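Local coordinates for protein SnoK (Streptomyces nogalater, PDB 5EPA) that acts as a non-heme iron, 2-oxoglutarate-dependent carbocyclase in nogalamycin biosynthesis, at residues H79-A84 and S117-K122; T149-L154 and R233-V238. All blocks are in the same frame, centred on the assembly; numbering follows the deposited sequence.

Contact 1: H79-A84 and S117-K122. With AKG (2-oxoglutaric acid), chain H.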
loop_
_atom_site.group_PDB
_atom_site.type_symbol
_atom_site.label_atom_id
_atom_site.label_comp_id
_atom_site.label_asym_id
_atom_site.label_seq_id
_atom_site.Cartn_x
_atom_site.Cartn_y
_atom_site.Cartn_z
ATOM N N HIS A 79 -8.936 5.226 -8.684
ATOM C CA HIS A 79 -8.319 6.456 -9.262
ATOM C C HIS A 79 -7.095 6.751 -8.446
ATOM O O HIS A 79 -7.183 6.766 -7.206
ATOM C CB HIS A 79 -9.232 7.656 -9.227
ATOM C CG HIS A 79 -10.225 7.676 -10.327
ATOM N ND1 HIS A 79 -11.548 7.985 -10.123
ATOM C CD2 HIS A 79 -10.104 7.405 -11.646
ATOM C CE1 HIS A 79 -12.207 7.902 -11.271
ATOM N NE2 HIS A 79 -11.344 7.572 -12.215
ATOM N N TYR A 80 -5.958 6.984 -9.104
ATOM C CA TYR A 80 -4.742 7.192 -8.351
ATOM C C TYR A 80 -3.847 8.305 -8.873
ATOM O O TYR A 80 -3.968 8.733 -10.011
ATOM C CB TYR A 80 -3.939 5.892 -8.260
ATOM C CG TYR A 80 -3.286 5.468 -9.551
ATOM C CD1 TYR A 80 -3.944 4.677 -10.452
ATOM C CD2 TYR A 80 -1.960 5.803 -9.825
ATOM C CE1 TYR A 80 -3.327 4.246 -11.634
ATOM C CE2 TYR A 80 -1.336 5.377 -11.006
ATOM C CZ TYR A 80 -2.038 4.603 -11.905
ATOM O OH TYR A 80 -1.447 4.189 -13.054
ATOM N N VAL A 81 -2.955 8.760 -7.996
ATOM C CA VAL A 81 -1.803 9.571 -8.371
ATOM C C VAL A 81 -0.576 8.893 -7.803
ATOM O O VAL A 81 -0.509 8.660 -6.607
ATOM C CB VAL A 81 -1.868 10.976 -7.824
ATOM C CG1 VAL A 81 -0.581 11.760 -8.186
ATOM C CG2 VAL A 81 -3.075 11.691 -8.374
ATOM N N ALA A 82 0.367 8.522 -8.672
ATOM C CA ALA A 82 1.578 7.804 -8.252
ATOM C C ALA A 82 2.685 8.803 -7.839
ATOM O O ALA A 82 2.624 9.974 -8.162
ATOM C CB ALA A 82 2.068 6.937 -9.382
ATOM N N GLN A 83 3.659 8.312 -7.066
ATOM C CA GLN A 83 4.731 9.154 -6.490
ATOM C C GLN A 83 4.138 10.392 -5.827
ATOM O O GLN A 83 4.673 11.500 -5.918
ATOM C CB GLN A 83 5.729 9.581 -7.559
ATOM C CG GLN A 83 6.664 8.472 -8.018
ATOM C CD GLN A 83 5.959 7.405 -8.832
ATOM O OE1 GLN A 83 5.950 6.227 -8.459
ATOM N NE2 GLN A 83 5.360 7.800 -9.941
ATOM N N ALA A 84 3.018 10.184 -5.176
ATOM C CA ALA A 84 2.166 11.272 -4.765
ATOM C C ALA A 84 2.806 12.180 -3.750
ATOM O O ALA A 84 2.611 13.392 -3.803
ATOM C CB ALA A 84 0.825 10.726 -4.199
ATOM N N SER A 117 4.529 6.628 -2.883
ATOM C CA SER A 117 3.198 6.620 -2.311
ATOM C C SER A 117 2.174 6.853 -3.391
ATOM O O SER A 117 2.505 7.391 -4.466
ATOM C CB SER A 117 3.082 7.653 -1.186
ATOM O OG SER A 117 2.838 8.964 -1.653
ATOM N N ASP A 118 0.937 6.502 -3.087
ATOM C CA ASP A 118 -0.147 6.729 -4.012
ATOM C C ASP A 118 -1.364 7.298 -3.309
ATOM O O ASP A 118 -1.711 6.865 -2.210
ATOM C CB ASP A 118 -0.605 5.428 -4.651
ATOM C CG ASP A 118 0.397 4.876 -5.626
ATOM O OD1 ASP A 118 1.388 4.274 -5.178
ATOM O OD2 ASP A 118 0.184 5.016 -6.851
ATOM N N ILE A 119 -2.035 8.227 -3.971
ATOM C CA ILE A 119 -3.363 8.601 -3.565
ATOM C C ILE A 119 -4.290 7.553 -4.157
ATOM O O ILE A 119 -4.199 7.228 -5.348
ATOM C CB ILE A 119 -3.704 9.975 -4.077
ATOM C CG1 ILE A 119 -2.938 11.047 -3.294
ATOM C CG2 ILE A 119 -5.194 10.230 -3.913
ATOM C CD1 ILE A 119 -2.874 12.375 -4.032
ATOM N N LEU A 120 -5.164 6.977 -3.326
ATOM C CA LEU A 120 -5.991 5.805 -3.746
ATOM C C LEU A 120 -7.469 6.028 -3.468
ATOM O O LEU A 120 -7.947 5.875 -2.333
ATOM C CB LEU A 120 -5.531 4.535 -3.023
ATOM C CG LEU A 120 -4.080 4.113 -3.273
ATOM C CD1 LEU A 120 -3.659 3.197 -2.122
ATOM C CD2 LEU A 120 -3.883 3.448 -4.621
ATOM N N VAL A 121 -8.185 6.420 -4.515
ATOM C CA VAL A 121 -9.576 6.907 -4.390
ATOM C C VAL A 121 -10.528 5.935 -5.036
ATOM O O VAL A 121 -10.250 5.438 -6.139
ATOM C CB VAL A 121 -9.746 8.286 -5.064
ATOM C CG1 VAL A 121 -11.206 8.635 -5.278
ATOM C CG2 VAL A 121 -9.127 9.375 -4.206
ATOM N N LYS A 122 -11.636 5.651 -4.363
ATOM C CA LYS A 122 -12.738 4.901 -4.992
ATOM C C LYS A 122 -14.025 5.723 -4.951
ATOM O O LYS A 122 -14.518 5.999 -3.880
ATOM C CB LYS A 122 -12.992 3.530 -4.322
ATOM C CG LYS A 122 -12.001 2.420 -4.696
ATOM C CD LYS A 122 -12.459 1.077 -4.112
ATOM C CE LYS A 122 -11.457 -0.067 -4.335
ATOM N NZ LYS A 122 -11.654 -0.736 -5.637
HETATM C C1 AKG H . -2.193 -1.531 -1.825
HETATM O O1 AKG H . -2.139 -0.596 -0.987
HETATM O O2 AKG H . -1.260 -2.328 -2.111
HETATM C C2 AKG H . -3.419 -1.744 -2.589
HETATM O O5 AKG H . -3.364 -2.685 -3.367
HETATM C C3 AKG H . -4.625 -0.859 -2.402
HETATM C C4 AKG H . -5.771 -1.042 -3.402
HETATM C C5 AKG H . -6.951 -0.121 -3.039
HETATM O O3 AKG H . -6.787 0.937 -2.348
HETATM O O4 AKG H . -8.089 -0.402 -3.423
HETATM O O HOH W 1 3.507 4.933 -6.817
#

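Contact 2: T149-L154 and R233-V238. With AKG (2-oxoglutaric acid), chain H.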
loop_
_atom_site.group_PDB
_atom_site.type_symbol
_atom_site.label_atom_id
_atom_site.label_comp_id
_atom_site.label_asym_id
_atom_site.label_seq_id
_atom_site.Cartn_x
_atom_site.Cartn_y
_atom_site.Cartn_z
ATOM N N THR A 149 3.667 -2.075 3.096
ATOM C CA THR A 149 2.857 -0.928 2.709
ATOM C C THR A 149 2.001 -0.481 3.881
ATOM O O THR A 149 1.446 -1.323 4.595
ATOM C CB THR A 149 1.913 -1.278 1.566
ATOM O OG1 THR A 149 2.640 -1.595 0.367
ATOM C CG2 THR A 149 0.949 -0.132 1.269
ATOM N N ALA A 150 1.950 0.828 4.096
ATOM C CA ALA A 150 1.032 1.439 5.028
ATOM C C ALA A 150 -0.156 1.983 4.245
ATOM O O ALA A 150 0.010 2.851 3.413
ATOM C CB ALA A 150 1.714 2.584 5.765
ATOM N N TRP A 151 -1.344 1.459 4.509
ATOM C CA TRP A 151 -2.564 1.889 3.829
ATOM C C TRP A 151 -3.303 2.758 4.800
ATOM O O TRP A 151 -3.861 2.277 5.776
ATOM C CB TRP A 151 -3.381 0.679 3.432
ATOM C CG TRP A 151 -4.495 0.913 2.449
ATOM C CD1 TRP A 151 -4.427 0.896 1.097
ATOM C CD2 TRP A 151 -5.871 1.105 2.776
ATOM N NE1 TRP A 151 -5.669 1.100 0.552
ATOM C CE2 TRP A 151 -6.573 1.233 1.575
ATOM C CE3 TRP A 151 -6.569 1.221 3.991
ATOM C CZ2 TRP A 151 -7.948 1.413 1.535
ATOM C CZ3 TRP A 151 -7.940 1.449 3.945
ATOM C CH2 TRP A 151 -8.611 1.542 2.725
ATOM N N ILE A 152 -3.189 4.056 4.584
ATOM C CA ILE A 152 -3.635 5.046 5.535
ATOM C C ILE A 152 -5.030 5.486 5.140
ATOM O O ILE A 152 -5.229 5.984 4.044
ATOM C CB ILE A 152 -2.683 6.264 5.507
ATOM C CG1 ILE A 152 -1.251 5.830 5.791
ATOM C CG2 ILE A 152 -3.099 7.299 6.548
ATOM C CD1 ILE A 152 -0.230 6.791 5.262
ATOM N N ALA A 153 -5.981 5.370 6.036
ATOM C CA ALA A 153 -7.349 5.800 5.734
ATOM C C ALA A 153 -7.530 7.280 5.980
ATOM O O ALA A 153 -7.248 7.754 7.076
ATOM C CB ALA A 153 -8.332 5.049 6.600
ATOM N N LEU A 154 -7.969 8.004 4.951
ATOM C CA LEU A 154 -8.239 9.430 5.065
ATOM C C LEU A 154 -9.734 9.752 4.993
ATOM O O LEU A 154 -10.138 10.894 5.093
ATOM C CB LEU A 154 -7.440 10.228 4.033
ATOM C CG LEU A 154 -5.912 10.154 4.213
ATOM C CD1 LEU A 154 -5.197 10.950 3.124
ATOM C CD2 LEU A 154 -5.452 10.650 5.564
ATOM N N ARG A 233 -14.302 7.053 -1.112
ATOM C CA ARG A 233 -13.245 6.484 -0.244
ATOM C C ARG A 233 -11.893 7.029 -0.628
ATOM O O ARG A 233 -11.520 6.977 -1.797
ATOM C CB ARG A 233 -13.144 4.968 -0.414
ATOM C CG ARG A 233 -12.115 4.370 0.495
ATOM C CD ARG A 233 -11.573 3.059 -0.043
ATOM N NE ARG A 233 -10.398 3.299 -0.839
ATOM C CZ ARG A 233 -9.689 2.375 -1.481
ATOM N NH1 ARG A 233 -9.996 1.066 -1.474
ATOM N NH2 ARG A 233 -8.647 2.793 -2.174
ATOM N N MET A 234 -11.121 7.501 0.334
ATOM C CA MET A 234 -9.742 7.897 0.031
ATOM C C MET A 234 -8.802 7.265 1.013
ATOM O O MET A 234 -8.907 7.484 2.211
ATOM C CB MET A 234 -9.530 9.414 0.044
ATOM C CG MET A 234 -8.080 9.776 -0.284
ATOM S SD MET A 234 -7.558 11.522 -0.164
ATOM C CE MET A 234 -8.626 12.271 -1.381
ATOM N N ALA A 235 -7.838 6.517 0.482
ATOM C CA ALA A 235 -6.690 6.120 1.268
ATOM C C ALA A 235 -5.402 6.677 0.650
ATOM O O ALA A 235 -5.386 7.132 -0.502
ATOM C CB ALA A 235 -6.611 4.606 1.368
ATOM N N HIS A 236 -4.318 6.591 1.423
ATOM C CA HIS A 236 -2.992 6.908 0.942
ATOM C C HIS A 236 -2.098 5.722 1.220
ATOM O O HIS A 236 -1.888 5.353 2.364
ATOM C CB HIS A 236 -2.422 8.154 1.622
ATOM C CG HIS A 236 -1.352 8.835 0.828
ATOM N ND1 HIS A 236 -1.623 9.843 -0.059
ATOM C CD2 HIS A 236 -0.031 8.583 0.714
ATOM C CE1 HIS A 236 -0.513 10.212 -0.671
ATOM N NE2 HIS A 236 0.474 9.468 -0.209
ATOM N N GLY A 237 -1.560 5.121 0.164
ATOM C CA GLY A 237 -0.740 3.941 0.302
ATOM C C GLY A 237 0.713 4.343 0.249
ATOM O O GLY A 237 1.140 4.962 -0.702
ATOM N N VAL A 238 1.475 3.986 1.262
ATOM C CA VAL A 238 2.899 4.294 1.269
ATOM C C VAL A 238 3.724 2.997 1.226
ATOM O O VAL A 238 3.575 2.168 2.116
ATOM C CB VAL A 238 3.297 5.071 2.540
ATOM C CG1 VAL A 238 4.766 5.464 2.484
ATOM C CG2 VAL A 238 2.462 6.290 2.673
HETATM C C1 AKG H . -2.193 -1.531 -1.825
HETATM O O1 AKG H . -2.139 -0.596 -0.987
HETATM O O2 AKG H . -1.260 -2.328 -2.111
HETATM C C2 AKG H . -3.419 -1.744 -2.589
HETATM O O5 AKG H . -3.364 -2.685 -3.367
HETATM C C3 AKG H . -4.625 -0.859 -2.402
HETATM C C4 AKG H . -5.771 -1.042 -3.402
HETATM C C5 AKG H . -6.951 -0.121 -3.039
HETATM O O3 AKG H . -6.787 0.937 -2.348
HETATM O O4 AKG H . -8.089 -0.402 -3.423
#

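Contact 1: H79-A84 and S117-K122
H79 and V121 face each other as an antiparallel hydrogen-bonded pair, joining strand 76-81 to strand 112-122 in the larger sheet of a cupin-type double-stranded beta-helix. Both bonds of the pair are short and fairly straight: H79 N to V121 O and V121 N to H79 O are each 2.9 Å. The next such pair, V81 with I119, is held less evenly, since V81 N to I119 O stretches to a weak 3.3 Å while the return bond from I119 N to V81 O is 3.1 Å. Beyond it the chain of 79-84 turns, and A84 N reaches S117 O from above the carbonyl plane, 47° out of it. On the Y80 face, L120 has its CG beside the backbone N (chi1 -60°), and its CD1 stands 3.9 Å from 2-oxoglutarate O3. K122 CE is 3.5 Å from ligand O4, while its NZ is hydrogen-bonded to Q77 O and T130 OG1. The D118 carboxylate runs alongside the phenol ring, its plane turned 57° from the ring's, with OD2 3.7 Å from Y80 CD2. OD1 accepts from a water that also donates to Q83 OE1, which is hydrogen-bonded to S116 OG. With an alanine here instead of D118, the water would probably lose one of its two acceptors and the Y80 ring its neighbour. On the opposite face V81 and I119 pack against helix 47-64, and A84 CB lies 3.9 Å from I119 CG1.

Contact 2: T149-L154 and R233-V238
W151 lays its indole over the methyl of A235, a CH-pi contact in which A235 CB sits 3.6 Å from the centroid of the six-membered ring and 22° off its normal. With CG anti to the backbone N (chi1 -166°), the indole extends along the sheet face past A235 to R233. There its edge meets the guanidinium: W151 CZ2 stands 3.6 Å from R233 CZ, over the centre of that flat group, and the two planes are 88° apart. The T-shaped arrangement leaves the N-H groups of both residues directed at one carboxylate of 2-oxoglutarate. W151 NE1 donates to ligand O3 at 3.1 Å, nearly straight, while R233 NH2 gives the same oxygen a 2.6 Å bond and R233 NH1 binds O4 at 3.1 Å. R233 is itself positioned by second-shell carbonyls, NH1 on G162 O and NH2 on L120 O. The backbones that carry these side chains run antiparallel, with A150-V238 and I152-H236 as hydrogen-bonded pairs and a further bond from L154 N to M234 O at 2.9 Å. On the other face I152 CD1 packs against V238 CG2 at 3.8 Å, and L154 meets M234 near helix 47-64. An arginine holding the far carboxylate of 2-oxoglutarate is a familiar feature of this cupin-type fold; here W151 shares the task, and T130 also hydrogen-bonds the ligand.

Overall arrangement
Both contacts belong to one antiparallel sheet, where strands 112-122 and 233-242 are neighbours, so four strands run continuously from 76-81 to 148-153. L120 N and A235 O, 2.8 Å apart, probably form one of the bonds joining them, and S117 OG with H236 NE2 another. Contact 2 is wholly buried and lies nearer the chain centre, about 7 Å away by centres against about 10 Å for contact 1, which is partly exposed. Both are laced by five backbone bonds, one of them weak in contact 1; they differ in their side chains. Contact 1 has a carboxylate and water at its margin and meets 2-oxoglutarate through carbon atoms of L120 and K122, whereas contact 2 supplies direct hydrogen bonds to it.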